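Local structure of esterase LipW (Mycobacterium marinum, 3QH4) at residues A[94-99]-A[224-229]; A[122-127]-A[133-138]. The protein is an esterase of the alpha/beta hydrolase fold that probably hydrolyses ester substrates with strict selectivity. All coordinates share one frame; numbering follows the deposited sequence.

Interaction 1 (A[94-99]-A[224-229]); sequences GGFALG and RHYLAG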
# COMPACT_ATOMS: atom_id res chain seq x y z
N GLY A 94 -6.13 -3.10 -1.59
CA GLY A 94 -7.12 -4.09 -1.99
C GLY A 94 -7.63 -4.89 -0.81
O GLY A 94 -8.26 -5.91 -1.01
N GLY A 95 -7.38 -4.40 0.40
CA GLY A 95 -7.91 -5.08 1.62
C GLY A 95 -7.52 -6.53 1.79
O GLY A 95 -8.27 -7.32 2.42
N PHE A 96 -6.32 -6.87 1.29
CA PHE A 96 -5.75 -8.25 1.31
C PHE A 96 -6.47 -9.25 0.40
O PHE A 96 -5.96 -10.36 0.24
CB PHE A 96 -5.66 -8.89 2.73
CG PHE A 96 -5.05 -8.00 3.74
CD1 PHE A 96 -3.67 -7.83 3.78
CD2 PHE A 96 -5.87 -7.32 4.64
CE1 PHE A 96 -3.09 -6.97 4.74
CE2 PHE A 96 -5.30 -6.48 5.61
CZ PHE A 96 -3.91 -6.29 5.64
N ALA A 97 -7.61 -8.84 -0.16
CA ALA A 97 -8.47 -9.74 -0.95
C ALA A 97 -8.60 -9.40 -2.43
O ALA A 97 -9.09 -10.23 -3.23
CB ALA A 97 -9.85 -9.76 -0.32
N LEU A 98 -8.25 -8.17 -2.81
CA LEU A 98 -8.43 -7.72 -4.21
C LEU A 98 -7.12 -7.31 -4.84
O LEU A 98 -6.15 -6.98 -4.13
CB LEU A 98 -9.36 -6.50 -4.27
CG LEU A 98 -10.71 -6.59 -3.60
CD1 LEU A 98 -11.42 -5.24 -3.57
CD2 LEU A 98 -11.48 -7.63 -4.40
N GLY A 99 -7.09 -7.29 -6.17
CA GLY A 99 -6.02 -6.61 -6.89
C GLY A 99 -4.95 -7.50 -7.49
O GLY A 99 -4.96 -8.72 -7.32
N ARG A 224 -11.26 -10.07 9.21
CA ARG A 224 -11.71 -11.47 9.38
C ARG A 224 -11.22 -12.38 8.25
O ARG A 224 -10.74 -13.50 8.52
CB ARG A 224 -13.25 -11.56 9.56
CG ARG A 224 -13.69 -11.09 10.95
CD ARG A 224 -14.98 -11.79 11.40
NE ARG A 224 -16.10 -11.51 10.53
CZ ARG A 224 -16.86 -10.43 10.61
NH1 ARG A 224 -16.62 -9.48 11.52
NH2 ARG A 224 -17.88 -10.27 9.77
N HIS A 225 -11.32 -11.91 7.00
CA HIS A 225 -10.89 -12.75 5.86
C HIS A 225 -9.39 -13.03 5.91
O HIS A 225 -8.95 -14.13 5.59
CB HIS A 225 -11.12 -12.07 4.50
CG HIS A 225 -12.53 -11.70 4.22
ND1 HIS A 225 -13.60 -12.52 4.50
CD2 HIS A 225 -13.05 -10.58 3.65
CE1 HIS A 225 -14.72 -11.91 4.14
NE2 HIS A 225 -14.41 -10.73 3.63
N TYR A 226 -8.62 -12.00 6.29
CA TYR A 226 -7.17 -12.04 6.31
C TYR A 226 -6.66 -12.94 7.43
O TYR A 226 -5.74 -13.73 7.20
CB TYR A 226 -6.64 -10.63 6.56
CG TYR A 226 -5.14 -10.52 6.47
CD1 TYR A 226 -4.46 -11.02 5.35
CD2 TYR A 226 -4.41 -9.91 7.47
CE1 TYR A 226 -3.08 -10.92 5.25
CE2 TYR A 226 -3.03 -9.80 7.38
CZ TYR A 226 -2.37 -10.28 6.25
OH TYR A 226 -1.00 -10.13 6.17
N LEU A 227 -7.22 -12.79 8.63
CA LEU A 227 -6.74 -13.60 9.77
C LEU A 227 -7.23 -15.04 9.74
O LEU A 227 -6.56 -15.93 10.27
CB LEU A 227 -7.12 -12.95 11.10
CG LEU A 227 -6.36 -11.64 11.39
CD1 LEU A 227 -7.02 -10.96 12.60
CD2 LEU A 227 -4.90 -11.86 11.67
N ALA A 228 -8.38 -15.26 9.12
CA ALA A 228 -9.00 -16.60 9.01
C ALA A 228 -8.92 -17.37 10.34
O ALA A 228 -8.42 -18.51 10.40
CB ALA A 228 -8.37 -17.38 7.86
N GLY A 229 -9.41 -16.73 11.41
CA GLY A 229 -9.49 -17.36 12.74
C GLY A 229 -8.23 -17.36 13.57
O GLY A 229 -8.21 -17.86 14.70

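Interaction 2 (A[122-127]-A[133-138]); sequences VDYRLA and PAALHD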
# COMPACT_ATOMS: atom_id res chain seq x y z
N VAL A 122 4.69 -6.16 -5.99
CA VAL A 122 4.48 -7.59 -5.65
C VAL A 122 3.05 -8.04 -5.96
O VAL A 122 2.09 -7.45 -5.44
CB VAL A 122 4.76 -7.84 -4.14
CG1 VAL A 122 4.59 -9.35 -3.79
CG2 VAL A 122 6.13 -7.38 -3.73
N ASP A 123 2.90 -9.08 -6.78
CA ASP A 123 1.57 -9.65 -7.03
C ASP A 123 1.35 -10.74 -5.99
O ASP A 123 1.48 -11.94 -6.30
CB ASP A 123 1.49 -10.25 -8.45
CG ASP A 123 0.09 -10.62 -8.86
OD1 ASP A 123 -0.89 -10.23 -8.20
OD2 ASP A 123 -0.04 -11.30 -9.91
N TYR A 124 1.06 -10.31 -4.76
CA TYR A 124 0.90 -11.25 -3.65
C TYR A 124 -0.42 -12.02 -3.67
O TYR A 124 -1.43 -11.54 -4.22
CB TYR A 124 1.06 -10.52 -2.32
CG TYR A 124 0.11 -9.36 -2.09
CD1 TYR A 124 0.52 -8.03 -2.34
CD2 TYR A 124 -1.18 -9.58 -1.62
CE1 TYR A 124 -0.36 -6.94 -2.09
CE2 TYR A 124 -2.06 -8.51 -1.36
CZ TYR A 124 -1.63 -7.20 -1.60
OH TYR A 124 -2.49 -6.18 -1.36
N ARG A 125 -0.39 -13.21 -3.07
CA ARG A 125 -1.58 -14.05 -2.99
C ARG A 125 -2.62 -13.40 -2.07
O ARG A 125 -2.26 -12.66 -1.12
CB ARG A 125 -1.22 -15.45 -2.47
CG ARG A 125 -0.52 -16.33 -3.55
CD ARG A 125 0.08 -17.60 -2.92
NE ARG A 125 1.12 -17.22 -1.95
CZ ARG A 125 1.48 -17.98 -0.91
NH1 ARG A 125 0.92 -19.18 -0.72
NH2 ARG A 125 2.41 -17.55 -0.07
N LEU A 126 -3.88 -13.72 -2.37
CA LEU A 126 -5.06 -13.02 -1.80
C LEU A 126 -5.91 -13.86 -0.89
O LEU A 126 -6.12 -15.03 -1.12
CB LEU A 126 -5.98 -12.52 -2.93
CG LEU A 126 -5.33 -11.57 -3.95
CD1 LEU A 126 -6.30 -11.28 -5.11
CD2 LEU A 126 -4.82 -10.25 -3.30
N ALA A 127 -6.39 -13.20 0.16
CA ALA A 127 -7.42 -13.71 1.05
C ALA A 127 -8.77 -13.60 0.33
O ALA A 127 -8.91 -12.79 -0.58
CB ALA A 127 -7.43 -12.88 2.32
N PRO A 133 -0.16 -16.03 6.76
CA PRO A 133 0.84 -15.08 6.29
C PRO A 133 1.19 -15.18 4.79
O PRO A 133 2.31 -14.87 4.44
CB PRO A 133 2.07 -15.49 7.12
CG PRO A 133 1.95 -17.04 7.12
CD PRO A 133 0.46 -17.30 7.22
N ALA A 134 0.28 -15.59 3.92
CA ALA A 134 0.67 -15.88 2.54
C ALA A 134 1.24 -14.66 1.79
O ALA A 134 2.33 -14.72 1.21
CB ALA A 134 -0.51 -16.52 1.75
N ALA A 135 0.51 -13.55 1.81
CA ALA A 135 0.96 -12.33 1.12
C ALA A 135 2.26 -11.81 1.72
O ALA A 135 3.15 -11.36 0.99
CB ALA A 135 -0.12 -11.23 1.17
N LEU A 136 2.38 -11.85 3.04
CA LEU A 136 3.62 -11.38 3.67
C LEU A 136 4.78 -12.28 3.24
O LEU A 136 5.86 -11.79 2.90
CB LEU A 136 3.46 -11.40 5.18
CG LEU A 136 4.66 -10.92 5.98
CD1 LEU A 136 5.14 -9.50 5.53
CD2 LEU A 136 4.26 -10.96 7.44
N HIS A 137 4.55 -13.59 3.19
CA HIS A 137 5.58 -14.48 2.66
C HIS A 137 5.99 -14.11 1.24
O HIS A 137 7.18 -14.16 0.92
CB HIS A 137 5.14 -15.93 2.70
CG HIS A 137 5.28 -16.58 4.04
ND1 HIS A 137 4.56 -17.71 4.39
CD2 HIS A 137 6.03 -16.26 5.11
CE1 HIS A 137 4.89 -18.06 5.62
NE2 HIS A 137 5.78 -17.20 6.08
N ASP A 138 5.00 -13.77 0.41
CA ASP A 138 5.28 -13.38 -0.98
C ASP A 138 6.10 -12.09 -1.01
O ASP A 138 7.06 -11.99 -1.78
CB ASP A 138 3.97 -13.16 -1.76
CG ASP A 138 3.20 -14.47 -1.98
OD1 ASP A 138 3.76 -15.56 -1.71
OD2 ASP A 138 2.05 -14.40 -2.44
O HOH W 1 2.02 -14.52 -5.43

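Interaction 1 (A[94-99]-A[224-229])
G94 O is gripped by two backbone donors, A97 N at 3.1 Å and L98 N at 2.9 Å, in the turn that brings F96 to Y226. Both donors reach the oxygen from the same face of its plane. The positive phi values of G94, G95 and F96 make the tight turn that closes on G94 O. The rings of F96 and Y226, the latter from the last turn of helix 216-227, form a face-to-face stack, with the nearest atoms offset toward the rims. The centroids are 3.7 Å apart and the planes differ by 12°. The closest approach is F96 CG to Y226 CD1 at 3.5 Å. The rings part slightly toward F96 CZ, which is 4.0 Å from Y226 CE2. The loop belongs to the alpha/beta hydrolase fold. G94 and G95 belong to an HAGG version of the HGGG motif of hormone-sensitive lipase relatives, whose glycine N-H groups probably line the oxyanion hole, as in those enzymes. CG of Y226 is anti to the backbone N (chi1 -174°), and this turns the ring off the helix and over F96. The contact between the two segments is apolar and buried. Helix 167-181 adds A167 and T170 against F96. On the flank, H225 NE2 is hydrogen-bonded to F29 O.

Interaction 2 (A[122-127]-A[133-138])
Y124 and A135 bring the two backbones to 4.9 Å between their CA atoms, where an extended loop passes the first turn of helix 134-148. This is the loop from strand 118-122 into helix 134-148 of the alpha/beta hydrolase fold. It has the Y-R-L-A sequence familiar from the hormone-sensitive lipase family. D138 is the polar anchor. D138 OD2 accepts from R125 N at 2.8 Å, nearly in line with the C-O bond. D138 OD2 also offers its syn lone pair to R125 NE and lies in the guanidinium plane (N-H...O 165°). R125 NH2 completes the side-on salt bridge, reaching D138 OD1 at 2.9 Å from above the carboxylate plane. The bend at chi3 (-63°) folds the arginine back over the helix start. There A134 CB sits over the centre of the guanidinium face, and A134 O takes a weak bond from R125 NH2. Y124 CB packs on A135 CB, and the ring atom Y124 CD2 meets A135 CB at 3.4 Å. The far end of the Y124 ring leads away; the ring stacks on H92 and Y124 OH bonds to H92 O. Beside the salt bridge, a water donates to both D123 O (2.8 Å) and D138 OD2 (3.0 Å).

Overall arrangement
The centres of interactions 1 and 2 lie about 10 Å apart, and their two loops touch directly. F96 O and A127 N are 2.9 Å apart, a probable backbone hydrogen bond. Next to it, A97 CB packs on A127 O at 3.2 Å, and A97 O lies 3.5 Å from L126 CD1. Helix 167-181 is a shared neighbour: L171 touches Y226 of interaction 1 and both Y124 and A135 of interaction 2. This helix follows the probable nucleophile elbow around S166. Y124 touches the elbow, while F96 lies near it without contact. F96 and Y124 both lie near, without touching, the probable S166, H288, D258 triad.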